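Local coordinates for dihydrofolate reductase, putative (Aspergillus flavus, PDB 6DRS), which probably catalyses the NADPH-dependent reduction of dihydrofolate to tetrahydrofolate, and here binds an antifolate inhibitor together with NADP, at residues K38-M41 against S42-A45; F44-V47 against T48-P52; K101-R104 against A105-A109. All coordinates share one frame; numbering follows the deposited sequence.

Contact 1: K38-M41 against S42-A45; sequences KADM and SFFA. With H8A (3-{[(3R)-7,9-diamino-3-methyl-2,3-dihydrofuro[2,3-f]quinazolin-4-yl]oxy}benzonitrile), chain G.
D40 and F44, one helical turn apart, turn their side chains to the same inhibitor from different directions, while their backbones are tied by a bond from F44 N to D40 O of 2.8 Å. D40 has CG anti to its own N (chi1 178°), which carries the carboxylate out to the rim of the diamino-substituted ring. There D40 OD1 takes an almost straight hydrogen bond, 2.6 Å long, from the amino nitrogen N13 of H8A. D40 OD2 lies 2.7 Å from the ring nitrogen N11 of H8A. OD1 has a second partner in the hydroxyl of T179. The segments belong to helix 38-49, the helix that borders the substrate cleft in the dihydrofolate reductase fold, and a carboxylate facing an amino group and a ring nitrogen is the familiar way this family holds diaminopyrimidine-type antifolates. F44 supplies a face instead: F44 CD1 comes within 3.3 Å of C8 of H8A, and C5 of the fused rings sits over that face, displaced toward the rim. The nitrile nitrogen N21 sits at the edge of the same phenyl ring, in its plane. The M41 chain turns about its CB-CG bond (chi2 -63°), and M41 SD lies 3.4 Å from C14 of H8A, in the benzonitrile ring. F43, by contrast, turns from the ligand toward M241 of strand 237-246, and its ring has D40 O near its edge. At the start of the helix, S42 N bonds to K38 O at 2.9 Å, and a water donates to A39 O at 2.7 Å while also contacting S42 OG.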
ATOM      1  N   LYS A  38      -7.139   1.026 -13.009  1.00 18.02           N
ATOM      2  CA  LYS A  38      -6.824  -0.430 -13.055  1.00 20.69           C
ATOM      3  C   LYS A  38      -5.313  -0.690 -12.966  1.00 19.28           C
ATOM      4  O   LYS A  38      -4.904  -1.596 -12.248  1.00 20.26           O
ATOM      5  CB  LYS A  38      -7.344  -1.124 -14.318  1.00 25.40           C
ATOM      6  CG  LYS A  38      -8.741  -1.725 -14.226  1.00 34.07           C
ATOM      7  CD  LYS A  38      -9.834  -0.819 -14.807  1.00 41.14           C
ATOM      8  CE  LYS A  38     -11.131  -1.539 -15.124  1.00 44.58           C
ATOM      9  NZ  LYS A  38     -11.757  -0.995 -16.355  1.00 51.68           N
ATOM     10  N   ALA A  39      -4.493   0.085 -13.673  1.00 16.89           N
ATOM     11  CA  ALA A  39      -3.046  -0.162 -13.663  1.00 16.65           C
ATOM     12  C   ALA A  39      -2.453   0.098 -12.263  1.00 15.81           C
ATOM     13  O   ALA A  39      -1.562  -0.637 -11.823  1.00 15.29           O
ATOM     14  CB  ALA A  39      -2.359   0.653 -14.732  1.00 15.27           C
ATOM     15  N   ASP A  40      -2.932   1.105 -11.539  1.00 13.85           N
ATOM     16  CA  ASP A  40      -2.392   1.337 -10.189  1.00 13.59           C
ATOM     17  C   ASP A  40      -2.816   0.216  -9.222  1.00 14.78           C
ATOM     18  O   ASP A  40      -2.003  -0.245  -8.426  1.00 14.06           O
ATOM     19  CB  ASP A  40      -2.751   2.707  -9.621  1.00 12.33           C
ATOM     20  CG  ASP A  40      -2.203   2.850  -8.204  1.00 12.33           C
ATOM     21  OD1 ASP A  40      -0.972   2.775  -8.032  1.00 11.89           O
ATOM     22  OD2 ASP A  40      -3.016   2.967  -7.266  1.00 12.58           O
ATOM     23  N   MET A  41      -4.079  -0.193  -9.294  1.00 15.89           N
ATOM     24  CA  MET A  41      -4.681  -1.264  -8.496  1.00 18.56           C
ATOM     25  C   MET A  41      -3.922  -2.581  -8.686  1.00 18.50           C
ATOM     26  O   MET A  41      -3.626  -3.272  -7.711  1.00 17.72           O
ATOM     27  CB  MET A  41      -6.107  -1.551  -8.971  1.00 21.38           C
ATOM     28  CG  MET A  41      -7.073  -0.467  -8.650  1.00 26.97           C
ATOM     29  SD  MET A  41      -7.242  -0.241  -6.876  1.00 37.74           S
ATOM     30  CE  MET A  41      -8.787   0.685  -6.888  1.00 38.08           C
ATOM     31  N   SER A  42      -3.699  -2.963  -9.944  1.00 17.09           N
ATOM     32  CA  SER A  42      -3.056  -4.232 -10.191  1.00 16.03           C
ATOM     33  C   SER A  42      -1.579  -4.167  -9.753  1.00 14.40           C
ATOM     34  O   SER A  42      -1.020  -5.144  -9.197  1.00 13.90           O
ATOM     35  CB  SER A  42      -3.268  -4.690 -11.623  1.00 15.90           C
ATOM     36  OG  SER A  42      -2.547  -3.873 -12.531  1.00 17.24           O
ATOM     37  N   PHE A  43      -0.960  -3.005  -9.956  1.00 13.33           N
ATOM     38  CA  PHE A  43       0.399  -2.780  -9.538  1.00 12.35           C
ATOM     39  C   PHE A  43       0.483  -2.896  -8.014  1.00 12.48           C
ATOM     40  O   PHE A  43       1.385  -3.552  -7.470  1.00 12.15           O
ATOM     41  CB  PHE A  43       0.943  -1.438 -10.048  1.00 11.77           C
ATOM     42  CG  PHE A  43       2.285  -1.043  -9.463  1.00 11.93           C
ATOM     43  CD1 PHE A  43       3.478  -1.477 -10.040  1.00 11.77           C
ATOM     44  CD2 PHE A  43       2.369  -0.212  -8.350  1.00 11.53           C
ATOM     45  CE1 PHE A  43       4.708  -1.090  -9.521  1.00 11.47           C
ATOM     46  CE2 PHE A  43       3.595   0.160  -7.818  1.00 10.98           C
ATOM     47  CZ  PHE A  43       4.769  -0.283  -8.398  1.00 11.53           C
ATOM     48  N   PHE A  44      -0.447  -2.253  -7.328  1.00 12.39           N
ATOM     49  CA  PHE A  44      -0.459  -2.301  -5.863  1.00 12.63           C
ATOM     50  C   PHE A  44      -0.633  -3.753  -5.401  1.00 12.71           C
ATOM     51  O   PHE A  44       0.006  -4.163  -4.454  1.00 12.25           O
ATOM     52  CB  PHE A  44      -1.567  -1.420  -5.279  1.00 11.12           C
ATOM     53  CG  PHE A  44      -1.790  -1.620  -3.797  1.00 10.75           C
ATOM     54  CD1 PHE A  44      -1.022  -0.936  -2.855  1.00 10.31           C
ATOM     55  CD2 PHE A  44      -2.785  -2.485  -3.340  1.00 10.22           C
ATOM     56  CE1 PHE A  44      -1.238  -1.118  -1.490  1.00  9.99           C
ATOM     57  CE2 PHE A  44      -2.987  -2.668  -1.975  1.00 10.29           C
ATOM     58  CZ  PHE A  44      -2.216  -1.987  -1.054  1.00  9.74           C
ATOM     59  N   ALA A  45      -1.525  -4.479  -6.082  1.00 12.80           N
ATOM     60  CA  ALA A  45      -1.878  -5.833  -5.699  1.00 12.91           C
ATOM     61  C   ALA A  45      -0.659  -6.751  -5.894  1.00 12.66           C
ATOM     62  O   ALA A  45      -0.238  -7.422  -4.943  1.00 14.10           O
ATOM     63  CB  ALA A  45      -3.093  -6.309  -6.469  1.00 12.00           C
TER
HETATM   64  C2  H8A G 306      -5.548   1.118  -3.172  1.00 18.37           C
HETATM   65  C3  H8A G 306      -4.627   1.436  -4.175  1.00 17.43           C
HETATM   66  C4  H8A G 306      -3.315   1.818  -3.827  1.00 16.69           C
HETATM   67  C5  H8A G 306      -2.921   1.915  -2.474  1.00 16.04           C
HETATM   68  C6  H8A G 306      -3.880   1.567  -1.493  1.00 17.07           C
HETATM   69  C7  H8A G 306      -5.150   1.204  -1.850  1.00 17.51           C
HETATM   70  C8  H8A G 306      -1.625   2.275  -2.178  1.00 13.12           C
HETATM   71  O1  H8A G 306      -6.818   0.736  -3.482  1.00 22.12           O
HETATM   72  C10 H8A G 306      -1.131   2.477  -4.452  1.00 14.02           C
HETATM   73  C14 H8A G 306      -7.263  -0.574  -3.451  1.00 27.61           C
HETATM   74  C15 H8A G 306      -8.653  -0.810  -3.388  1.00 30.21           C
HETATM   75  C16 H8A G 306      -9.133  -2.131  -3.359  1.00 30.17           C
HETATM   76  C17 H8A G 306      -8.223  -3.204  -3.395  1.00 29.75           C
HETATM   77  C18 H8A G 306      -6.828  -3.007  -3.462  1.00 29.37           C
HETATM   78  N9  H8A G 306      -0.755   2.566  -3.170  1.00 13.31           N
HETATM   79  N11 H8A G 306      -2.397   2.140  -4.781  1.00 16.10           N
HETATM   80  N12 H8A G 306      -1.199   2.327  -0.784  1.00 12.63           N
HETATM   81  N13 H8A G 306      -0.217   2.783  -5.557  1.00 14.14           N
HETATM   82  C19 H8A G 306      -6.370  -1.672  -3.483  1.00 28.07           C
HETATM   83  C20 H8A G 306      -5.981  -4.048  -3.488  1.00 32.29           C
HETATM   84  N21 H8A G 306      -5.236  -4.986  -3.458  1.00 26.31           N
HETATM   85  C22 H8A G 306      -5.969   0.925  -0.675  1.00 18.44           C
HETATM   86  C23 H8A G 306      -5.038   1.390   0.449  1.00 18.30           C
HETATM   87  O24 H8A G 306      -3.729   1.555  -0.127  1.00 17.72           O
HETATM   88  C25 H8A G 306      -6.030  -0.575  -0.485  1.00 18.87           C
HETATM   89  O   HOH W   1       0.058  -2.196 -13.263  1.00 29.05           O

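Contact 2: F44-V47 against T48-P52; sequences FARV and TTRPP. With H8A (3-{[(3R)-7,9-diamino-3-methyl-2,3-dihydrofuro[2,3-f]quinazolin-4-yl]oxy}benzonitrile), chain G; SO4 (sulfate ion), chain D.
R50 folds back beside R46 at the C-terminal end of helix 38-49 of the dihydrofolate reductase fold, and is the first residue to leave helical geometry. Its N still closes a helical bond to R46 O, and R50 CB rests against that oxygen at 3.2 Å. The chain is extended through chi1 and chi2 (chi1 -174°), with CG and CD beside O4 of a sulfate presumably from the crystallisation medium. A bend at chi3 (-72°) then brings NE and NH1 to the ion. R50 NE donates to sulfate O4 at 2.8 Å and R50 NH1 to sulfate O3 at 2.9 Å, both at the edge of the guanidinium. R46 O lies over the centre of one face of this group, and R50 NH2, bonded to V223 O, lies 4.0 Å from V47 CG2, which approaches obliquely. The R46 side chain lies alongside; R50 NH1 sits at the edge of its guanidinium, and the two planes are 34° apart. E225 bridges the arginines through salt bridges, OE2 to R46 NH2 and OE1 to R50 NH1, which probably offsets their like charge.

T49 N and OG1 both donate to A45 O, the hydroxyl at 2.6 Å. T48 N and OG1 reach F44 O from opposite faces of the carbonyl plane, OG1 at 2.7 Å. On the face of the F44 ring opposite the inhibitor, T48 CG2 makes a CH-pi contact, 3.8 Å from the ring centroid.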
ATOM      1  N   PHE A  44      -0.447  -2.253  -7.328  1.00 12.39           N
ATOM      2  CA  PHE A  44      -0.459  -2.301  -5.863  1.00 12.63           C
ATOM      3  C   PHE A  44      -0.633  -3.753  -5.401  1.00 12.71           C
ATOM      4  O   PHE A  44       0.006  -4.163  -4.454  1.00 12.25           O
ATOM      5  CB  PHE A  44      -1.567  -1.420  -5.279  1.00 11.12           C
ATOM      6  CG  PHE A  44      -1.790  -1.620  -3.797  1.00 10.75           C
ATOM      7  CD1 PHE A  44      -1.022  -0.936  -2.855  1.00 10.31           C
ATOM      8  CD2 PHE A  44      -2.785  -2.485  -3.340  1.00 10.22           C
ATOM      9  CE1 PHE A  44      -1.238  -1.118  -1.490  1.00  9.99           C
ATOM     10  CE2 PHE A  44      -2.987  -2.668  -1.975  1.00 10.29           C
ATOM     11  CZ  PHE A  44      -2.216  -1.987  -1.054  1.00  9.74           C
ATOM     12  N   ALA A  45      -1.525  -4.479  -6.082  1.00 12.80           N
ATOM     13  CA  ALA A  45      -1.878  -5.833  -5.699  1.00 12.91           C
ATOM     14  C   ALA A  45      -0.659  -6.751  -5.894  1.00 12.66           C
ATOM     15  O   ALA A  45      -0.238  -7.422  -4.943  1.00 14.10           O
ATOM     16  CB  ALA A  45      -3.093  -6.309  -6.469  1.00 12.00           C
ATOM     17  N   ARG A  46      -0.059  -6.713  -7.083  1.00 12.20           N
ATOM     18  CA  ARG A  46       1.085  -7.597  -7.416  1.00 11.41           C
ATOM     19  C   ARG A  46       2.255  -7.306  -6.484  1.00 11.10           C
ATOM     20  O   ARG A  46       2.844  -8.219  -5.952  1.00 11.64           O
ATOM     21  CB  ARG A  46       1.566  -7.442  -8.861  1.00 10.77           C
ATOM     22  CG  ARG A  46       0.540  -7.880  -9.887  1.00 10.61           C
ATOM     23  CD  ARG A  46       1.261  -7.901 -11.225  1.00 11.63           C
ATOM     24  NE  ARG A  46       1.847  -6.599 -11.535  1.00 11.91           N
ATOM     25  CZ  ARG A  46       1.209  -5.581 -12.104  1.00 12.64           C
ATOM     26  NH1 ARG A  46      -0.027  -5.721 -12.554  1.00 12.43           N
ATOM     27  NH2 ARG A  46       1.827  -4.426 -12.247  1.00 12.65           N
ATOM     28  N   VAL A  47       2.580  -6.031  -6.302  1.00 10.40           N
ATOM     29  CA  VAL A  47       3.703  -5.657  -5.489  1.00  9.91           C
ATOM     30  C   VAL A  47       3.496  -6.046  -4.023  1.00 10.16           C
ATOM     31  O   VAL A  47       4.426  -6.557  -3.404  1.00 10.63           O
ATOM     32  CB  VAL A  47       4.050  -4.176  -5.692  1.00  9.72           C
ATOM     33  CG1 VAL A  47       5.073  -3.682  -4.673  1.00  8.90           C
ATOM     34  CG2 VAL A  47       4.536  -3.995  -7.129  1.00  9.36           C
ATOM     35  N   THR A  48       2.317  -5.815  -3.459  1.00 10.56           N
ATOM     36  CA  THR A  48       2.163  -6.046  -1.999  1.00 10.45           C
ATOM     37  C   THR A  48       2.042  -7.547  -1.720  1.00 10.38           C
ATOM     38  O   THR A  48       2.301  -7.986  -0.605  1.00 12.31           O
ATOM     39  CB  THR A  48       0.938  -5.319  -1.432  1.00 10.51           C
ATOM     40  OG1 THR A  48      -0.190  -5.720  -2.216  1.00 10.69           O
ATOM     41  CG2 THR A  48       1.093  -3.815  -1.394  1.00 10.30           C
ATOM     42  N   THR A  49       1.645  -8.322  -2.712  1.00 10.51           N
ATOM     43  CA  THR A  49       1.453  -9.778  -2.563  1.00 10.87           C
ATOM     44  C   THR A  49       2.775 -10.537  -2.759  1.00 11.60           C
ATOM     45  O   THR A  49       3.065 -11.483  -2.012  1.00 12.05           O
ATOM     46  CB  THR A  49       0.395 -10.295  -3.543  1.00 11.11           C
ATOM     47  OG1 THR A  49      -0.747  -9.453  -3.353  1.00 11.64           O
ATOM     48  CG2 THR A  49       0.019 -11.730  -3.251  1.00 10.63           C
ATOM     49  N   ARG A  50       3.578 -10.099  -3.724  1.00 11.49           N
ATOM     50  CA  ARG A  50       4.766 -10.815  -4.204  1.00 12.23           C
ATOM     51  C   ARG A  50       5.767 -11.091  -3.067  1.00 12.65           C
ATOM     52  O   ARG A  50       6.439 -10.158  -2.586  1.00 12.79           O
ATOM     53  CB  ARG A  50       5.425  -9.941  -5.272  1.00 11.96           C
ATOM     54  CG  ARG A  50       6.599 -10.606  -5.964  1.00 12.86           C
ATOM     55  CD  ARG A  50       7.257  -9.811  -7.077  1.00 11.99           C
ATOM     56  NE  ARG A  50       6.356  -9.804  -8.226  1.00 11.76           N
ATOM     57  CZ  ARG A  50       5.786  -8.715  -8.747  1.00 11.65           C
ATOM     58  NH1 ARG A  50       4.928  -8.843  -9.747  1.00 10.91           N
ATOM     59  NH2 ARG A  50       6.073  -7.508  -8.287  1.00 11.18           N
ATOM     60  N   PRO A  51       5.950 -12.375  -2.675  1.00 13.14           N
ATOM     61  CA  PRO A  51       6.904 -12.791  -1.629  1.00 13.24           C
ATOM     62  C   PRO A  51       8.355 -12.579  -2.089  1.00 13.94           C
ATOM     63  O   PRO A  51       8.671 -12.787  -3.267  1.00 13.52           O
ATOM     64  CB  PRO A  51       6.682 -14.302  -1.471  1.00 13.52           C
ATOM     65  CG  PRO A  51       5.310 -14.526  -2.038  1.00 13.74           C
ATOM     66  CD  PRO A  51       5.292 -13.581  -3.216  1.00 13.50           C
ATOM     67  N   PRO A  52       9.233 -12.135  -1.170  1.00 14.64           N
ATOM     68  CA  PRO A  52      10.642 -11.916  -1.510  1.00 16.00           C
ATOM     69  C   PRO A  52      11.413 -13.248  -1.582  1.00 18.82           C
ATOM     70  O   PRO A  52      12.538 -13.265  -2.074  1.00 20.91           O
ATOM     71  CB  PRO A  52      11.191 -11.057  -0.352  1.00 15.57           C
ATOM     72  CG  PRO A  52      10.315 -11.452   0.832  1.00 14.80           C
ATOM     73  CD  PRO A  52       8.955 -11.755   0.224  1.00 14.54           C
TER
HETATM   74  C2  H8A G 306      -5.548   1.118  -3.172  1.00 18.37           C
HETATM   75  C3  H8A G 306      -4.627   1.436  -4.175  1.00 17.43           C
HETATM   76  C4  H8A G 306      -3.315   1.818  -3.827  1.00 16.69           C
HETATM   77  C5  H8A G 306      -2.921   1.915  -2.474  1.00 16.04           C
HETATM   78  C6  H8A G 306      -3.880   1.567  -1.493  1.00 17.07           C
HETATM   79  C7  H8A G 306      -5.150   1.204  -1.850  1.00 17.51           C
HETATM   80  C8  H8A G 306      -1.625   2.275  -2.178  1.00 13.12           C
HETATM   81  O1  H8A G 306      -6.818   0.736  -3.482  1.00 22.12           O
HETATM   82  C10 H8A G 306      -1.131   2.477  -4.452  1.00 14.02           C
HETATM   83  C14 H8A G 306      -7.263  -0.574  -3.451  1.00 27.61           C
HETATM   84  C15 H8A G 306      -8.653  -0.810  -3.388  1.00 30.21           C
HETATM   85  C16 H8A G 306      -9.133  -2.131  -3.359  1.00 30.17           C
HETATM   86  C17 H8A G 306      -8.223  -3.204  -3.395  1.00 29.75           C
HETATM   87  C18 H8A G 306      -6.828  -3.007  -3.462  1.00 29.37           C
HETATM   88  N9  H8A G 306      -0.755   2.566  -3.170  1.00 13.31           N
HETATM   89  N11 H8A G 306      -2.397   2.140  -4.781  1.00 16.10           N
HETATM   90  N12 H8A G 306      -1.199   2.327  -0.784  1.00 12.63           N
HETATM   91  N13 H8A G 306      -0.217   2.783  -5.557  1.00 14.14           N
HETATM   92  C19 H8A G 306      -6.370  -1.672  -3.483  1.00 28.07           C
HETATM   93  C20 H8A G 306      -5.981  -4.048  -3.488  1.00 32.29           C
HETATM   94  N21 H8A G 306      -5.236  -4.986  -3.458  1.00 26.31           N
HETATM   95  C22 H8A G 306      -5.969   0.925  -0.675  1.00 18.44           C
HETATM   96  C23 H8A G 306      -5.038   1.390   0.449  1.00 18.30           C
HETATM   97  O24 H8A G 306      -3.729   1.555  -0.127  1.00 17.72           O
HETATM   98  C25 H8A G 306      -6.030  -0.575  -0.485  1.00 18.87           C
HETATM   99  S   SO4 D 303       5.592 -12.489 -10.179  1.00 92.57           S
HETATM  100  O1  SO4 D 303       6.986 -12.152 -10.554  1.00 87.42           O
HETATM  101  O2  SO4 D 303       5.221 -13.834 -10.674  1.00 91.61           O
HETATM  102  O3  SO4 D 303       4.663 -11.522 -10.815  1.00 94.66           O
HETATM  103  O4  SO4 D 303       5.478 -12.426  -8.702  1.00 91.98           O

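Contact 3: K101-R104 against A105-A109; sequences KEKR and AKMAA. With SO4 (sulfate ion), chain E.
On the surface of the long helix 89-116, E102 and K106 form an i to i+4 salt bridge, one turn apart on an outer face of the dihydrofolate reductase domain. The two side chains approach at a slant. K106 leaves the backbone with CG anti to its carbonyl carbon and then curls through its outer torsions, ending at chi4 -58°; this brings K106 NZ back to OE2 of E102 at 3.0 Å. The ammonium uses the anti lone pair of OE2, the one directed away from OE1, and meets one oxygen rather than straddling the carboxylate. Beneath this bridge K106 N is bonded to E102 O at 2.9 Å, so side chain and backbone link the same two residues.

The next pair along, K103 and M107, joins by apolar contact. K103 bends at chi2 (73°), and K103 CE lies 3.9 Å from M107 SD, with K103 CG close by. M107 also touches T127, and K103 rests on P76, which seats this side of the helix against neighbouring loops. R104 reaches another part of the chain: its NH1 bonds to T127 O, and NH2 makes a long, weak ion pair with D128. At the tip of its side chain, K103 NZ donates to O4 of a sulfate ion at 2.7 Å.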
ATOM      1  N   LYS A 101     -13.186 -14.250   8.879  1.00 18.20           N
ATOM      2  CA  LYS A 101     -13.943 -15.518   8.811  1.00 18.38           C
ATOM      3  C   LYS A 101     -14.810 -15.572   7.541  1.00 18.08           C
ATOM      4  O   LYS A 101     -14.936 -16.628   6.901  1.00 16.74           O
ATOM      5  CB  LYS A 101     -14.777 -15.693  10.087  1.00 19.51           C
ATOM      6  CG  LYS A 101     -15.560 -16.995  10.197  1.00 21.91           C
ATOM      7  CD  LYS A 101     -16.384 -17.111  11.463  1.00 21.93           C
ATOM      8  CE  LYS A 101     -17.094 -18.446  11.525  1.00 26.90           C
ATOM      9  NZ  LYS A 101     -17.642 -18.727  12.880  1.00 29.66           N
ATOM     10  N   GLU A 102     -15.445 -14.462   7.190  1.00 18.92           N
ATOM     11  CA  GLU A 102     -16.249 -14.405   5.957  1.00 20.38           C
ATOM     12  C   GLU A 102     -15.317 -14.573   4.742  1.00 21.12           C
ATOM     13  O   GLU A 102     -15.626 -15.266   3.740  1.00 20.22           O
ATOM     14  CB  GLU A 102     -17.020 -13.074   5.984  1.00 23.01           C
ATOM     15  CG  GLU A 102     -18.058 -12.874   4.887  1.00 24.88           C
ATOM     16  CD  GLU A 102     -18.746 -14.113   4.348  1.00 29.96           C
ATOM     17  OE1 GLU A 102     -19.279 -14.905   5.170  1.00 33.88           O
ATOM     18  OE2 GLU A 102     -18.750 -14.287   3.103  1.00 30.31           O
ATOM     19  N   LYS A 103     -14.157 -13.918   4.824  1.00 21.90           N
ATOM     20  CA  LYS A 103     -13.173 -13.952   3.730  1.00 21.70           C
ATOM     21  C   LYS A 103     -12.675 -15.395   3.533  1.00 21.03           C
ATOM     22  O   LYS A 103     -12.605 -15.927   2.406  1.00 19.87           O
ATOM     23  CB  LYS A 103     -12.043 -12.974   4.072  1.00 22.18           C
ATOM     24  CG  LYS A 103     -10.913 -12.860   3.060  1.00 22.87           C
ATOM     25  CD  LYS A 103     -11.268 -12.118   1.793  1.00 22.94           C
ATOM     26  CE  LYS A 103     -10.068 -11.977   0.880  1.00 23.68           C
ATOM     27  NZ  LYS A 103     -10.463 -11.765  -0.531  1.00 23.01           N
ATOM     28  N   ARG A 104     -12.348 -16.032   4.652  1.00 21.14           N
ATOM     29  CA  ARG A 104     -11.879 -17.445   4.639  1.00 21.27           C
ATOM     30  C   ARG A 104     -12.905 -18.304   3.906  1.00 21.16           C
ATOM     31  O   ARG A 104     -12.531 -19.139   3.066  1.00 20.61           O
ATOM     32  CB  ARG A 104     -11.701 -17.941   6.071  1.00 19.56           C
ATOM     33  CG  ARG A 104     -10.496 -17.330   6.747  1.00 18.08           C
ATOM     34  CD  ARG A 104      -9.486 -18.424   6.985  1.00 18.44           C
ATOM     35  NE  ARG A 104      -8.520 -17.854   7.913  1.00 17.39           N
ATOM     36  CZ  ARG A 104      -7.475 -17.167   7.496  1.00 17.63           C
ATOM     37  NH1 ARG A 104      -7.302 -16.999   6.192  1.00 17.49           N
ATOM     38  NH2 ARG A 104      -6.621 -16.663   8.366  1.00 17.30           N
ATOM     39  N   ALA A 105     -14.182 -18.031   4.203  1.00 22.05           N
ATOM     40  CA  ALA A 105     -15.299 -18.750   3.606  1.00 23.91           C
ATOM     41  C   ALA A 105     -15.323 -18.534   2.095  1.00 23.21           C
ATOM     42  O   ALA A 105     -15.446 -19.489   1.336  1.00 24.59           O
ATOM     43  CB  ALA A 105     -16.595 -18.315   4.246  1.00 25.14           C
ATOM     44  N   LYS A 106     -15.215 -17.285   1.657  1.00 24.33           N
ATOM     45  CA  LYS A 106     -15.164 -17.008   0.206  1.00 24.84           C
ATOM     46  C   LYS A 106     -13.961 -17.730  -0.413  1.00 22.10           C
ATOM     47  O   LYS A 106     -14.073 -18.379  -1.443  1.00 22.36           O
ATOM     48  CB  LYS A 106     -15.040 -15.505  -0.074  1.00 27.40           C
ATOM     49  CG  LYS A 106     -16.232 -14.655   0.338  1.00 29.88           C
ATOM     50  CD  LYS A 106     -16.421 -13.458  -0.571  1.00 33.41           C
ATOM     51  CE  LYS A 106     -16.833 -12.193   0.153  1.00 34.14           C
ATOM     52  NZ  LYS A 106     -18.098 -12.363   0.909  1.00 31.45           N
ATOM     53  N   MET A 107     -12.800 -17.617   0.213  1.00 21.70           N
ATOM     54  CA  MET A 107     -11.599 -18.151  -0.433  1.00 22.67           C
ATOM     55  C   MET A 107     -11.643 -19.685  -0.480  1.00 23.53           C
ATOM     56  O   MET A 107     -11.257 -20.264  -1.500  1.00 25.96           O
ATOM     57  CB  MET A 107     -10.337 -17.666   0.269  1.00 22.54           C
ATOM     58  CG  MET A 107     -10.074 -16.202   0.049  1.00 21.28           C
ATOM     59  SD  MET A 107      -8.727 -15.639   1.111  1.00 21.14           S
ATOM     60  CE  MET A 107      -7.326 -16.074   0.081  1.00 22.06           C
ATOM     61  N   ALA A 108     -12.147 -20.332   0.580  1.00 23.55           N
ATOM     62  CA  ALA A 108     -12.280 -21.808   0.612  1.00 23.13           C
ATOM     63  C   ALA A 108     -13.205 -22.291  -0.516  1.00 23.63           C
ATOM     64  O   ALA A 108     -12.855 -23.205  -1.285  1.00 24.31           O
ATOM     65  CB  ALA A 108     -12.737 -22.261   1.977  1.00 24.41           C
ATOM     66  N   ALA A 109     -14.354 -21.643  -0.676  1.00 23.86           N
ATOM     67  CA  ALA A 109     -15.298 -22.033  -1.721  1.00 23.93           C
ATOM     68  C   ALA A 109     -14.657 -21.934  -3.118  1.00 23.85           C
ATOM     69  O   ALA A 109     -14.857 -22.806  -3.976  1.00 24.96           O
ATOM     70  CB  ALA A 109     -16.539 -21.182  -1.599  1.00 24.99           C
TER
HETATM   71  S   SO4 E 304      -7.911 -12.562  -3.127  1.00113.21           S
HETATM   72  O1  SO4 E 304      -7.900 -11.979  -4.489  1.00120.55           O
HETATM   73  O2  SO4 E 304      -6.560 -13.081  -2.815  1.00115.67           O
HETATM   74  O3  SO4 E 304      -8.893 -13.674  -3.049  1.00111.03           O
HETATM   75  O4  SO4 E 304      -8.283 -11.497  -2.164  1.00109.24           O

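Contacts 1 and 2 are successive parts of helix 38-49: their centres lie about 10 Å apart and they share F44 and A45, both of which touch the inhibitor. Contact 1 brings the carboxylate of D40 to the ligand, with the D40 side chain about 6 Å from the bound NADP, whereas contact 2 backs the F44 ring from behind and closes the helix. Contact 3 belongs to a different, outer helix. Its centre is about 23 Å from that of contact 1 and 21 Å from that of contact 2, with nearest atoms about 11 and 9 Å apart, and neither pair touches. The K103 side chain nevertheless comes to about 9 Å from H8A.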